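Side-chain contacts in DNA ligase (Archaeoglobus fulgidus, PDB 3GDE), which is an ATP-dependent DNA ligase, expected to seal nicks in double-stranded DNA during replication, recombination and repair: residues R15-S20 and E154-T159; K289-P294 and E369-A374. One frame throughout, in Å; residues are numbered along the deposited sequence.

Following the chain from its N terminus, contact 1 is the first to close: residues 15-20, at the end of helix 6-16, meet helix 152-162 after a largely helical excursion without strands. It ties the beginning of the N-terminal domain to a later helix of the same domain. Contact 2 opens only afterwards and joins the end of helix 282-291 to the start of strand 371-379, across a loop of mixed helix and strand in the ATP-dependent ligase domain. The two loops therefore follow in series, neither crossing nor nesting. The centres of the two contacts are about 49 Å apart, on opposite sides of the chain's centre, and each contact joins parts of its own domain.

Contact 1 (R15-S20 and E154-T159); sequences RLEKIS and EARYLT
The carboxylate oxygen OE2 of Glu17 lies at the edge of two flat groups, near the ring plane of Tyr157 and near the guanidinium plane of Arg156. One face of the Tyr157 ring carries the Arg156 chain, whose CG sits 4.2 Å above the ring plane, over its centre. The carboxylate itself stands almost perpendicular to the phenol ring, at 82°, and is turned 60° from the guanidinium.

Tyr157 OH donates a hydrogen bond to Glu17 OE2, with a very short distance of 2.5 Å whose exact value is doubtful. Arg156 NH2 forms a looser salt bridge with the same OE2, at 3.6 Å, and a weak hydrogen bond to Tyr157 OH. A bend at chi3 (133°) in the otherwise extended Arg156 chain lays its head beside the phenol oxygen, while NH1 pairs with Glu99. Arg160 adds a second salt bridge to Glu17 OE2, so two arginines and a phenol converge on one oxygen, which would probably favour the ionised carboxylate. This largely buried polar cluster fastens segment 15-20 to helix 152-162 in the all-helical N-terminal DNA-binding domain of ATP-dependent DNA ligases.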
ATOM      1  N   ARG A  15      19.184 -12.387  13.431  1.00 32.24           N
ATOM      2  CA  ARG A  15      20.241 -11.520  13.933  1.00 33.26           C
ATOM      3  C   ARG A  15      19.893 -10.027  13.820  1.00 33.37           C
ATOM      4  O   ARG A  15      20.334  -9.222  14.634  1.00 33.90           O
ATOM      5  CB  ARG A  15      21.567 -11.852  13.240  1.00 33.59           C
ATOM      6  CG  ARG A  15      22.374 -12.929  13.960  1.00 36.28           C
ATOM      7  CD  ARG A  15      23.341 -13.692  13.036  1.00 40.60           C
ATOM      8  NE  ARG A  15      22.818 -15.022  12.715  1.00 43.74           N
ATOM      9  CZ  ARG A  15      23.064 -16.125  13.426  1.00 45.24           C
ATOM     10  NH1 ARG A  15      23.852 -16.077  14.498  1.00 44.88           N
ATOM     11  NH2 ARG A  15      22.521 -17.285  13.063  1.00 46.80           N
ATOM     12  N   LEU A  16      19.078  -9.669  12.832  1.00 33.80           N
ATOM     13  CA  LEU A  16      18.636  -8.285  12.636  1.00 33.67           C
ATOM     14  C   LEU A  16      17.649  -7.814  13.696  1.00 34.67           C
ATOM     15  O   LEU A  16      17.512  -6.610  13.920  1.00 34.78           O
ATOM     16  CB  LEU A  16      17.991  -8.108  11.262  1.00 33.39           C
ATOM     17  CG  LEU A  16      18.813  -8.225   9.984  1.00 32.83           C
ATOM     18  CD1 LEU A  16      17.901  -7.967   8.804  1.00 32.58           C
ATOM     19  CD2 LEU A  16      20.017  -7.281   9.977  1.00 30.45           C
ATOM     20  N   GLU A  17      16.945  -8.757  14.322  1.00 35.54           N
ATOM     21  CA  GLU A  17      15.955  -8.442  15.353  1.00 37.03           C
ATOM     22  C   GLU A  17      16.558  -7.718  16.557  1.00 37.56           C
ATOM     23  O   GLU A  17      15.910  -6.880  17.174  1.00 38.00           O
ATOM     24  CB  GLU A  17      15.243  -9.712  15.831  1.00 37.15           C
ATOM     25  CG  GLU A  17      14.471 -10.422  14.751  1.00 37.82           C
ATOM     26  CD  GLU A  17      13.197 -11.070  15.244  1.00 39.36           C
ATOM     27  OE1 GLU A  17      12.845 -10.899  16.437  1.00 38.16           O
ATOM     28  OE2 GLU A  17      12.536 -11.744  14.417  1.00 39.65           O
ATOM     29  N   LYS A  18      17.803  -8.053  16.872  1.00 38.39           N
ATOM     30  CA  LYS A  18      18.531  -7.486  18.000  1.00 39.22           C
ATOM     31  C   LYS A  18      18.994  -6.058  17.709  1.00 38.88           C
ATOM     32  O   LYS A  18      19.235  -5.270  18.631  1.00 39.50           O
ATOM     33  CB  LYS A  18      19.714  -8.415  18.329  1.00 39.66           C
ATOM     34  CG  LYS A  18      20.916  -7.824  19.080  1.00 43.12           C
ATOM     35  CD  LYS A  18      22.087  -7.510  18.127  1.00 46.26           C
ATOM     36  CE  LYS A  18      23.429  -7.529  18.841  1.00 47.41           C
ATOM     37  NZ  LYS A  18      23.809  -8.915  19.265  1.00 47.69           N
ATOM     38  N   ILE A  19      19.095  -5.727  16.427  1.00 38.19           N
ATOM     39  CA  ILE A  19      19.695  -4.478  15.996  1.00 37.47           C
ATOM     40  C   ILE A  19      18.632  -3.393  15.851  1.00 37.22           C
ATOM     41  O   ILE A  19      17.660  -3.543  15.096  1.00 37.60           O
ATOM     42  CB  ILE A  19      20.506  -4.677  14.691  1.00 37.55           C
ATOM     43  CG1 ILE A  19      21.650  -5.673  14.937  1.00 37.84           C
ATOM     44  CG2 ILE A  19      21.058  -3.355  14.172  1.00 36.81           C
ATOM     45  CD1 ILE A  19      22.151  -6.380  13.686  1.00 39.18           C
ATOM     46  N   SER A  20      18.819  -2.299  16.585  1.00 36.19           N
ATOM     47  CA  SER A  20      17.866  -1.208  16.560  1.00 35.50           C
ATOM     48  C   SER A  20      18.342  -0.025  15.719  1.00 34.46           C
ATOM     49  O   SER A  20      17.527   0.769  15.252  1.00 34.64           O
ATOM     50  CB  SER A  20      17.477  -0.780  17.986  1.00 35.92           C
ATOM     51  OG  SER A  20      18.540  -0.110  18.633  1.00 37.50           O
ATOM     52  N   GLU A 154      13.140 -21.289  10.079  1.00 25.52           N
ATOM     53  CA  GLU A 154      12.481 -21.133   8.780  1.00 25.66           C
ATOM     54  C   GLU A 154      10.977 -20.988   8.953  1.00 24.95           C
ATOM     55  O   GLU A 154      10.353 -20.169   8.288  1.00 24.80           O
ATOM     56  CB  GLU A 154      12.769 -22.318   7.855  1.00 25.35           C
ATOM     57  CG  GLU A 154      14.056 -22.207   7.095  1.00 26.33           C
ATOM     58  CD  GLU A 154      14.423 -23.487   6.330  1.00 27.03           C
ATOM     59  OE1 GLU A 154      13.938 -24.579   6.689  1.00 29.27           O
ATOM     60  OE2 GLU A 154      15.213 -23.399   5.366  1.00 28.95           O
ATOM     61  N   ALA A 155      10.403 -21.801   9.838  1.00 24.68           N
ATOM     62  CA  ALA A 155       8.965 -21.801  10.064  1.00 24.75           C
ATOM     63  C   ALA A 155       8.505 -20.455  10.624  1.00 24.62           C
ATOM     64  O   ALA A 155       7.413 -19.974  10.316  1.00 24.67           O
ATOM     65  CB  ALA A 155       8.569 -22.947  10.997  1.00 24.61           C
ATOM     66  N   ARG A 156       9.355 -19.859  11.448  1.00 24.85           N
ATOM     67  CA  ARG A 156       9.122 -18.531  11.999  1.00 24.99           C
ATOM     68  C   ARG A 156       8.957 -17.459  10.928  1.00 24.86           C
ATOM     69  O   ARG A 156       7.938 -16.777  10.904  1.00 25.17           O
ATOM     70  CB  ARG A 156      10.259 -18.173  12.941  1.00 24.67           C
ATOM     71  CG  ARG A 156      10.218 -16.771  13.511  1.00 25.44           C
ATOM     72  CD  ARG A 156      10.915 -16.825  14.836  1.00 27.34           C
ATOM     73  NE  ARG A 156      11.869 -15.754  15.002  1.00 25.12           N
ATOM     74  CZ  ARG A 156      12.840 -15.768  15.903  1.00 25.52           C
ATOM     75  NH1 ARG A 156      12.982 -16.799  16.717  1.00 26.47           N
ATOM     76  NH2 ARG A 156      13.671 -14.743  15.986  1.00 27.31           N
ATOM     77  N   TYR A 157       9.952 -17.315  10.046  1.00 24.99           N
ATOM     78  CA  TYR A 157       9.907 -16.277   8.997  1.00 24.82           C
ATOM     79  C   TYR A 157       9.030 -16.615   7.796  1.00 24.76           C
ATOM     80  O   TYR A 157       8.594 -15.724   7.094  1.00 24.77           O
ATOM     81  CB  TYR A 157      11.311 -15.826   8.591  1.00 24.65           C
ATOM     82  CG  TYR A 157      12.001 -15.145   9.745  1.00 24.87           C
ATOM     83  CD1 TYR A 157      11.611 -13.871  10.152  1.00 24.22           C
ATOM     84  CD2 TYR A 157      13.009 -15.796  10.467  1.00 25.82           C
ATOM     85  CE1 TYR A 157      12.215 -13.250  11.230  1.00 24.41           C
ATOM     86  CE2 TYR A 157      13.619 -15.186  11.553  1.00 24.10           C
ATOM     87  CZ  TYR A 157      13.217 -13.912  11.926  1.00 25.02           C
ATOM     88  OH  TYR A 157      13.803 -13.288  12.998  1.00 25.67           O
ATOM     89  N   LEU A 158       8.767 -17.896   7.564  1.00 24.85           N
ATOM     90  CA  LEU A 158       7.775 -18.298   6.563  1.00 25.08           C
ATOM     91  C   LEU A 158       6.408 -17.792   6.993  1.00 24.49           C
ATOM     92  O   LEU A 158       5.643 -17.246   6.191  1.00 24.61           O
ATOM     93  CB  LEU A 158       7.728 -19.827   6.424  1.00 25.04           C
ATOM     94  CG  LEU A 158       8.174 -20.549   5.142  1.00 26.76           C
ATOM     95  CD1 LEU A 158       8.911 -19.670   4.145  1.00 25.84           C
ATOM     96  CD2 LEU A 158       8.983 -21.826   5.451  1.00 25.66           C
ATOM     97  N   THR A 159       6.118 -17.980   8.271  1.00 24.12           N
ATOM     98  CA  THR A 159       4.849 -17.585   8.858  1.00 24.17           C
ATOM     99  C   THR A 159       4.721 -16.060   8.841  1.00 24.06           C
ATOM    100  O   THR A 159       3.697 -15.525   8.413  1.00 24.29           O
ATOM    101  CB  THR A 159       4.731 -18.148  10.299  1.00 24.37           C
ATOM    102  OG1 THR A 159       4.784 -19.583  10.250  1.00 24.04           O
ATOM    103  CG2 THR A 159       3.429 -17.708  10.982  1.00 24.43           C
TER

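Contact 2 (K289-P294 and E369-A374); sequences KKSVKP and EKIKLA
Ser291 and Ile371 form the centre of the contact; the CB atoms of both point across it, and their backbones are 6.9 Å apart from CA to CA. The touching is by van der Waals contact: Ser291 CB rests against the base of the isoleucine, 4.0 Å from Ile371 CB and equally far from CG1. Beside it, Val292 CG1 reaches Ile371 CG2 at 4.2 Å. Of the two branches of Ile371, CG1 lies beside its backbone N (chi1 -60°) and meets the serine alone, whereas CG2, anti to that N, sits between Ser291 CB and Val292 CG1. Ala337 and Phe339 of the neighbouring strand 335-342, with Val365, also pack on Ile371.

Hydrogen bonding does not span the two segments directly but is relayed by Ser368, whose OG bonds to Ser291 OG and also receives a weak bond from Ile371 N, while Ser291 OG makes a further weak bond to Glu287 O of its own helix. The buried serine hydroxyl is thereby satisfied beside an apolar neighbour. Backbone bonds pair Ser291 with Asn366 and Lys293 with Ala364, so the helix exit is also tied to the chain leading into 369-374.

Val292 marks the exit from helix 282-291. The Ile371 side chain is about 11 Å from those of Glu301 and Phe340, predicted ATP-binding residues. The contact thus packs the end of helix 282-291 on the first residue of strand 371-379, which runs parallel to strand 335-342 in the adenylation (nucleotidyltransferase) domain of ATP-dependent DNA ligases.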
ATOM      1  N   LYS A 289     -10.792   2.684 -24.770  1.00 39.77           N
ATOM      2  CA  LYS A 289     -10.518   2.086 -26.083  1.00 40.24           C
ATOM      3  C   LYS A 289     -11.125   2.873 -27.241  1.00 40.54           C
ATOM      4  O   LYS A 289     -10.535   2.935 -28.319  1.00 40.85           O
ATOM      5  CB  LYS A 289     -10.969   0.626 -26.124  1.00 39.95           C
ATOM      6  CG  LYS A 289     -10.208  -0.248 -25.145  1.00 39.89           C
ATOM      7  CD  LYS A 289     -10.542  -1.713 -25.282  1.00 39.51           C
ATOM      8  CE  LYS A 289      -9.559  -2.536 -24.481  1.00 39.30           C
ATOM      9  NZ  LYS A 289      -9.959  -3.972 -24.370  1.00 39.86           N
ATOM     10  N   LYS A 290     -12.278   3.500 -27.021  1.00 40.98           N
ATOM     11  CA  LYS A 290     -12.842   4.352 -28.074  1.00 41.08           C
ATOM     12  C   LYS A 290     -12.433   5.820 -28.015  1.00 40.75           C
ATOM     13  O   LYS A 290     -12.370   6.480 -29.050  1.00 40.68           O
ATOM     14  CB  LYS A 290     -14.365   4.186 -28.238  1.00 41.25           C
ATOM     15  CG  LYS A 290     -15.193   4.265 -26.981  1.00 42.23           C
ATOM     16  CD  LYS A 290     -16.665   4.238 -27.333  1.00 43.09           C
ATOM     17  CE  LYS A 290     -17.504   3.717 -26.176  1.00 44.75           C
ATOM     18  NZ  LYS A 290     -18.964   3.930 -26.420  1.00 45.33           N
ATOM     19  N   SER A 291     -12.124   6.324 -26.821  1.00 40.48           N
ATOM     20  CA  SER A 291     -11.877   7.762 -26.660  1.00 40.05           C
ATOM     21  C   SER A 291     -10.410   8.178 -26.572  1.00 39.76           C
ATOM     22  O   SER A 291     -10.087   9.351 -26.801  1.00 39.46           O
ATOM     23  CB  SER A 291     -12.652   8.319 -25.465  1.00 40.05           C
ATOM     24  OG  SER A 291     -14.042   8.037 -25.582  1.00 41.19           O
ATOM     25  N   VAL A 292      -9.518   7.252 -26.222  1.00 39.42           N
ATOM     26  CA  VAL A 292      -8.119   7.656 -26.075  1.00 39.22           C
ATOM     27  C   VAL A 292      -7.159   7.074 -27.121  1.00 39.14           C
ATOM     28  O   VAL A 292      -7.323   5.947 -27.600  1.00 38.88           O
ATOM     29  CB  VAL A 292      -7.577   7.560 -24.591  1.00 39.34           C
ATOM     30  CG1 VAL A 292      -8.682   7.858 -23.550  1.00 38.23           C
ATOM     31  CG2 VAL A 292      -6.922   6.239 -24.307  1.00 39.99           C
ATOM     32  N   LYS A 293      -6.187   7.896 -27.493  1.00 39.09           N
ATOM     33  CA  LYS A 293      -5.147   7.545 -28.439  1.00 39.66           C
ATOM     34  C   LYS A 293      -4.206   6.497 -27.819  1.00 39.25           C
ATOM     35  O   LYS A 293      -3.727   6.685 -26.702  1.00 39.52           O
ATOM     36  CB  LYS A 293      -4.411   8.829 -28.826  1.00 40.14           C
ATOM     37  CG  LYS A 293      -3.317   8.713 -29.869  1.00 42.64           C
ATOM     38  CD  LYS A 293      -1.920   8.922 -29.249  1.00 45.52           C
ATOM     39  CE  LYS A 293      -1.726  10.333 -28.660  1.00 47.62           C
ATOM     40  NZ  LYS A 293      -1.729  11.460 -29.662  1.00 48.56           N
ATOM     41  N   PRO A 294      -3.980   5.368 -28.526  1.00 38.66           N
ATOM     42  CA  PRO A 294      -3.144   4.269 -28.023  1.00 37.88           C
ATOM     43  C   PRO A 294      -1.695   4.694 -27.808  1.00 36.88           C
ATOM     44  O   PRO A 294      -1.220   5.608 -28.474  1.00 37.12           O
ATOM     45  CB  PRO A 294      -3.222   3.228 -29.142  1.00 37.95           C
ATOM     46  CG  PRO A 294      -4.461   3.578 -29.913  1.00 38.44           C
ATOM     47  CD  PRO A 294      -4.532   5.062 -29.860  1.00 38.68           C
ATOM     48  N   GLU A 369     -18.916  11.395 -23.326  1.00 50.15           N
ATOM     49  CA  GLU A 369     -19.756  11.557 -22.138  1.00 50.25           C
ATOM     50  C   GLU A 369     -19.108  10.932 -20.901  1.00 49.63           C
ATOM     51  O   GLU A 369     -19.305  11.412 -19.785  1.00 49.70           O
ATOM     52  CB  GLU A 369     -21.177  11.013 -22.359  1.00 50.53           C
ATOM     53  CG  GLU A 369     -21.277   9.493 -22.517  1.00 52.46           C
ATOM     54  CD  GLU A 369     -22.577   8.903 -21.967  1.00 55.14           C
ATOM     55  OE1 GLU A 369     -22.772   7.667 -22.110  1.00 56.26           O
ATOM     56  OE2 GLU A 369     -23.394   9.661 -21.386  1.00 56.08           O
ATOM     57  N   LYS A 370     -18.325   9.875 -21.111  1.00 48.87           N
ATOM     58  CA  LYS A 370     -17.720   9.132 -20.007  1.00 48.07           C
ATOM     59  C   LYS A 370     -16.218   9.383 -19.811  1.00 47.22           C
ATOM     60  O   LYS A 370     -15.659   8.960 -18.801  1.00 47.25           O
ATOM     61  CB  LYS A 370     -18.006   7.632 -20.138  1.00 48.21           C
ATOM     62  CG  LYS A 370     -19.474   7.249 -19.993  1.00 49.05           C
ATOM     63  CD  LYS A 370     -19.618   5.797 -19.527  1.00 51.58           C
ATOM     64  CE  LYS A 370     -21.054   5.301 -19.689  1.00 52.89           C
ATOM     65  NZ  LYS A 370     -21.223   3.881 -19.254  1.00 53.87           N
ATOM     66  N   ILE A 371     -15.581  10.060 -20.769  1.00 46.17           N
ATOM     67  CA  ILE A 371     -14.147  10.396 -20.686  1.00 45.41           C
ATOM     68  C   ILE A 371     -13.941  11.895 -20.904  1.00 45.08           C
ATOM     69  O   ILE A 371     -14.226  12.420 -21.982  1.00 45.03           O
ATOM     70  CB  ILE A 371     -13.269   9.595 -21.724  1.00 45.41           C
ATOM     71  CG1 ILE A 371     -13.368   8.070 -21.525  1.00 44.64           C
ATOM     72  CG2 ILE A 371     -11.805  10.083 -21.728  1.00 44.75           C
ATOM     73  CD1 ILE A 371     -12.924   7.532 -20.153  1.00 43.99           C
ATOM     74  N   LYS A 372     -13.439  12.580 -19.880  1.00 44.55           N
ATOM     75  CA  LYS A 372     -13.243  14.023 -19.951  1.00 44.05           C
ATOM     76  C   LYS A 372     -11.810  14.422 -19.646  1.00 43.59           C
ATOM     77  O   LYS A 372     -11.066  13.666 -19.027  1.00 43.24           O
ATOM     78  CB  LYS A 372     -14.181  14.737 -18.970  1.00 44.36           C
ATOM     79  CG  LYS A 372     -15.575  14.128 -18.844  1.00 45.06           C
ATOM     80  CD  LYS A 372     -16.468  14.540 -19.996  1.00 46.59           C
ATOM     81  CE  LYS A 372     -17.213  15.828 -19.701  1.00 47.90           C
ATOM     82  NZ  LYS A 372     -18.464  15.901 -20.518  1.00 49.25           N
ATOM     83  N   LEU A 373     -11.439  15.615 -20.099  1.00 43.32           N
ATOM     84  CA  LEU A 373     -10.262  16.313 -19.610  1.00 43.34           C
ATOM     85  C   LEU A 373     -10.628  17.203 -18.435  1.00 43.44           C
ATOM     86  O   LEU A 373     -11.690  17.832 -18.430  1.00 43.54           O
ATOM     87  CB  LEU A 373      -9.655  17.184 -20.707  1.00 43.43           C
ATOM     88  CG  LEU A 373      -8.362  16.752 -21.410  1.00 44.39           C
ATOM     89  CD1 LEU A 373      -8.139  15.256 -21.315  1.00 44.57           C
ATOM     90  CD2 LEU A 373      -8.368  17.215 -22.866  1.00 45.16           C
ATOM     91  N   ALA A 374      -9.746  17.254 -17.441  1.00 43.19           N
ATOM     92  CA  ALA A 374      -9.858  18.248 -16.388  1.00 43.17           C
ATOM     93  C   ALA A 374      -9.792  19.632 -17.028  1.00 43.27           C
ATOM     94  O   ALA A 374      -8.911  19.913 -17.847  1.00 43.12           O
ATOM     95  CB  ALA A 374      -8.745  18.081 -15.358  1.00 42.99           C
TER